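Local coordinates for protein periplasmic chaperone Spy (PDB 3OEO) that probably acts, as a cradle-shaped homodimer, as an ATP-independent periplasmic chaperone that limits aggregation and aids refolding of unfolded proteins, at residues A[57-62]-A[82-87]. Numbering follows the deposited sequence.
With CD (cadmium ion), chain J.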
ATOM      1  N   PRO A  57      13.955  -1.021  -0.034  1.00101.42           N
ATOM      2  CA  PRO A  57      14.946  -1.902   0.590  1.00103.12           C
ATOM      3  C   PRO A  57      15.035  -3.216  -0.198  1.00103.64           C
ATOM      4  O   PRO A  57      14.038  -3.932  -0.338  1.00101.40           O
ATOM      5  CB  PRO A  57      14.390  -2.123   2.000  1.00101.20           C
ATOM      6  CG  PRO A  57      12.911  -1.908   1.884  1.00 97.98           C
ATOM      7  CD  PRO A  57      12.638  -1.111   0.628  1.00 98.05           C
ATOM      8  N   LEU A  58      16.222  -3.521  -0.714  1.00106.77           N
ATOM      9  CA  LEU A  58      16.382  -4.570  -1.731  1.00107.85           C
ATOM     10  C   LEU A  58      16.358  -6.035  -1.262  1.00107.21           C
ATOM     11  O   LEU A  58      16.250  -6.944  -2.090  1.00108.13           O
ATOM     12  CB  LEU A  58      17.632  -4.301  -2.582  1.00112.31           C
ATOM     13  CG  LEU A  58      17.481  -3.278  -3.715  1.00113.08           C
ATOM     14  CD1 LEU A  58      18.842  -2.790  -4.186  1.00117.87           C
ATOM     15  CD2 LEU A  58      16.677  -3.845  -4.883  1.00112.65           C
ATOM     16  N   GLU A  59      16.450  -6.263   0.048  1.00105.73           N
ATOM     17  CA  GLU A  59      16.525  -7.628   0.592  1.00105.23           C
ATOM     18  C   GLU A  59      15.235  -8.107   1.265  1.00101.32           C
ATOM     19  O   GLU A  59      15.075  -9.300   1.522  1.00101.11           O
ATOM     20  CB  GLU A  59      17.709  -7.769   1.560  1.00107.86           C
ATOM     21  CG  GLU A  59      17.586  -6.929   2.822  1.00106.24           C
ATOM     22  CD  GLU A  59      18.500  -7.383   3.931  1.00107.84           C
ATOM     23  OE1 GLU A  59      19.736  -7.288   3.769  1.00111.36           O
ATOM     24  OE2 GLU A  59      17.982  -7.814   4.982  1.00105.80           O
ATOM     25  N   GLU A  60      14.330  -7.176   1.558  1.00 98.43           N
ATOM     26  CA  GLU A  60      13.078  -7.496   2.247  1.00 94.95           C
ATOM     27  C   GLU A  60      12.038  -8.076   1.297  1.00 93.23           C
ATOM     28  O   GLU A  60      11.231  -8.919   1.694  1.00 92.00           O
ATOM     29  CB  GLU A  60      12.523  -6.265   2.975  1.00 93.38           C
ATOM     30  CG  GLU A  60      13.058  -6.074   4.403  1.00 93.74           C
ATOM     31  CD  GLU A  60      14.417  -5.386   4.467  1.00 95.90           C
ATOM     32  OE1 GLU A  60      15.153  -5.383   3.463  1.00 96.97           O
ATOM     33  OE2 GLU A  60      14.753  -4.838   5.536  1.00 97.25           O
ATOM     34  N   ARG A  61      12.062  -7.623   0.045  1.00 93.50           N
ATOM     35  CA  ARG A  61      11.219  -8.204  -1.005  1.00 92.61           C
ATOM     36  C   ARG A  61      11.566  -9.671  -1.288  1.00 93.51           C
ATOM     37  O   ARG A  61      10.776 -10.394  -1.904  1.00 93.28           O
ATOM     38  CB  ARG A  61      11.268  -7.358  -2.282  1.00 94.04           C
ATOM     39  CG  ARG A  61      10.156  -6.318  -2.358  1.00 92.27           C
ATOM     40  CD  ARG A  61      10.266  -5.442  -3.600  1.00 94.36           C
ATOM     41  NE  ARG A  61       9.037  -4.683  -3.824  1.00 92.66           N
ATOM     42  CZ  ARG A  61       8.151  -4.943  -4.783  1.00 93.70           C
ATOM     43  NH1 ARG A  61       8.353  -5.943  -5.635  1.00 96.27           N
ATOM     44  NH2 ARG A  61       7.061  -4.194  -4.895  1.00 92.30           N
ATOM     45  N   ARG A  62      12.748 -10.094  -0.839  1.00 94.50           N
ATOM     46  CA  ARG A  62      13.104 -11.508  -0.769  1.00 94.98           C
ATOM     47  C   ARG A  62      12.399 -12.143   0.432  1.00 92.09           C
ATOM     48  O   ARG A  62      11.776 -13.192   0.300  1.00 91.43           O
ATOM     49  CB  ARG A  62      14.625 -11.684  -0.649  1.00 98.29           C
ATOM     50  CG  ARG A  62      15.126 -13.113  -0.874  1.00100.32           C
ATOM     51  CD  ARG A  62      16.567 -13.330  -0.393  1.00103.89           C
ATOM     52  NE  ARG A  62      17.516 -12.373  -0.964  1.00106.56           N
ATOM     53  CZ  ARG A  62      18.135 -11.417  -0.272  1.00107.26           C
ATOM     54  NH1 ARG A  62      17.933 -11.289   1.033  1.00105.21           N
ATOM     55  NH2 ARG A  62      18.972 -10.592  -0.887  1.00110.35           N
ATOM     56  N   ILE A  82       7.295  -7.622   8.764  1.00 56.43           N
ATOM     57  CA  ILE A  82       6.343  -6.507   8.747  1.00 57.73           C
ATOM     58  C   ILE A  82       6.838  -5.229   9.435  1.00 60.27           C
ATOM     59  O   ILE A  82       6.977  -4.207   8.787  1.00 60.26           O
ATOM     60  CB  ILE A  82       4.992  -6.898   9.413  1.00 57.38           C
ATOM     61  CG1 ILE A  82       4.235  -7.935   8.580  1.00 56.82           C
ATOM     62  CG2 ILE A  82       4.105  -5.660   9.625  1.00 57.50           C
ATOM     63  CD1 ILE A  82       2.973  -8.449   9.271  1.00 56.73           C
ATOM     64  N   ALA A  83       7.105  -5.294  10.739  1.00 63.64           N
ATOM     65  CA  ALA A  83       7.389  -4.090  11.527  1.00 66.58           C
ATOM     66  C   ALA A  83       8.775  -3.489  11.272  1.00 69.11           C
ATOM     67  O   ALA A  83       9.065  -2.380  11.732  1.00 70.55           O
ATOM     68  CB  ALA A  83       7.187  -4.366  13.022  1.00 68.73           C
ATOM     69  N   LYS A  84       9.640  -4.232  10.574  1.00 70.56           N
ATOM     70  CA  LYS A  84      10.895  -3.672  10.053  1.00 72.82           C
ATOM     71  C   LYS A  84      10.511  -2.789   8.861  1.00 71.61           C
ATOM     72  O   LYS A  84      11.191  -1.814   8.529  1.00 72.66           O
ATOM     73  CB  LYS A  84      11.869  -4.786   9.650  1.00 73.90           C
ATOM     74  CG  LYS A  84      13.275  -4.306   9.272  1.00 76.72           C
ATOM     75  CD  LYS A  84      14.334  -5.420   9.345  1.00 78.45           C
ATOM     76  CE  LYS A  84      14.198  -6.435   8.203  1.00 77.14           C
ATOM     77  NZ  LYS A  84      15.417  -7.273   8.013  1.00 79.12           N
ATOM     78  N   MET A  85       9.383  -3.138   8.249  1.00 70.04           N
ATOM     79  CA  MET A  85       8.753  -2.337   7.214  1.00 69.25           C
ATOM     80  C   MET A  85       7.722  -1.395   7.863  1.00 69.26           C
ATOM     81  O   MET A  85       6.546  -1.380   7.478  1.00 67.65           O
ATOM     82  CB  MET A  85       8.087  -3.251   6.183  1.00 67.59           C
ATOM     83  CG  MET A  85       8.816  -4.592   5.964  1.00 68.72           C
ATOM     84  SD  MET A  85       8.650  -5.242   4.285  1.00 67.87           S
ATOM     85  CE  MET A  85       9.746  -4.118   3.411  1.00 67.97           C
ATOM     86  N   GLU A  86       8.161  -0.652   8.878  1.00 71.75           N
ATOM     87  CA  GLU A  86       7.341   0.387   9.504  1.00 72.76           C
ATOM     88  C   GLU A  86       8.035   1.722   9.296  1.00 74.30           C
ATOM     89  O   GLU A  86       7.394   2.699   8.910  1.00 73.66           O
ATOM     90  CB  GLU A  86       7.091   0.128  11.005  1.00 74.40           C
ATOM     91  CG  GLU A  86       8.102   0.778  11.960  1.00 77.55           C
ATOM     92  CD  GLU A  86       7.569   0.995  13.375  1.00 80.71           C
ATOM     93  OE1 GLU A  86       6.367   0.760  13.614  1.00 80.51           O
ATOM     94  OE2 GLU A  86       8.364   1.408  14.253  1.00 83.43           O
ATOM     95  N   GLU A  87       9.346   1.742   9.544  1.00 76.92           N
ATOM     96  CA  GLU A  87      10.194   2.897   9.284  1.00 78.97           C
ATOM     97  C   GLU A  87      10.011   3.364   7.833  1.00 77.81           C
ATOM     98  O   GLU A  87       9.859   4.555   7.571  1.00 77.86           O
ATOM     99  CB  GLU A  87      11.673   2.557   9.561  1.00 82.10           C
ATOM    100  CG  GLU A  87      11.970   1.935  10.953  1.00 84.13           C
ATOM    101  CD  GLU A  87      13.437   1.512  11.158  1.00 87.27           C
ATOM    102  OE1 GLU A  87      14.249   1.572  10.207  1.00 87.44           O
ATOM    103  OE2 GLU A  87      13.782   1.115  12.293  1.00 89.37           O
TER
HETATM  104 CD    CD J 162      19.597  -6.004   5.983  1.00 91.33          CD
HETATM  105  O   HOH W   1      19.390  -4.803   8.374  1.00 18.03           O
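A salt bridge laid over a small apolar contact joins Glu60, at the start of helix 60-68, to Lys84 and Met85 in the break between helices 75-82 and 87-104. The two segments approach through side chains alone, with no hydrogen bond between them; the nearest CA atoms, those of Glu60 and Met85, are 8.4 Å apart. Glu60 has the largest share of the contact and touches both Lys84 and Met85. Its CB points toward the other segment, and a bend at chi2 (82°) turns the carboxylate across the lysine chain, which it meets at about a right angle. There Glu60 OE2 lies 3.5 Å from Lys84 NZ and comes closer still, 3.2 Å, to Lys84 CE; the salt bridge is rather long. Lys84 starts with CG anti to the backbone N (chi1 -172°) and bends at chi3, which carries its ammonium to the carboxylate. On the apolar side, Met85 runs past Glu60 in the opposite direction and places its CE 3.5 Å from Glu60 CB. The same methyl lies 4.2 Å from Pro57 CG, so the proline ring extends this greasy patch back into the loop before the helix. Glu59 faces a cadmium ion, gripped in bidentate fashion by OE1 and OE2, each at 2.6 Å, with a water as a further ligand. Its OE2 stays 4.0 Å from Lys84 NZ, near enough for attraction but not a bridge. Beyond the contact, Ile82 and Ala83 pack on Leu94 and Lys90 of the second subunit, placing this helix break beside the dimer interface. The lysine thus lies close to two carboxylates, which would be expected to favour its charged form, while the bound cadmium would offset part of the negative charge on Glu59.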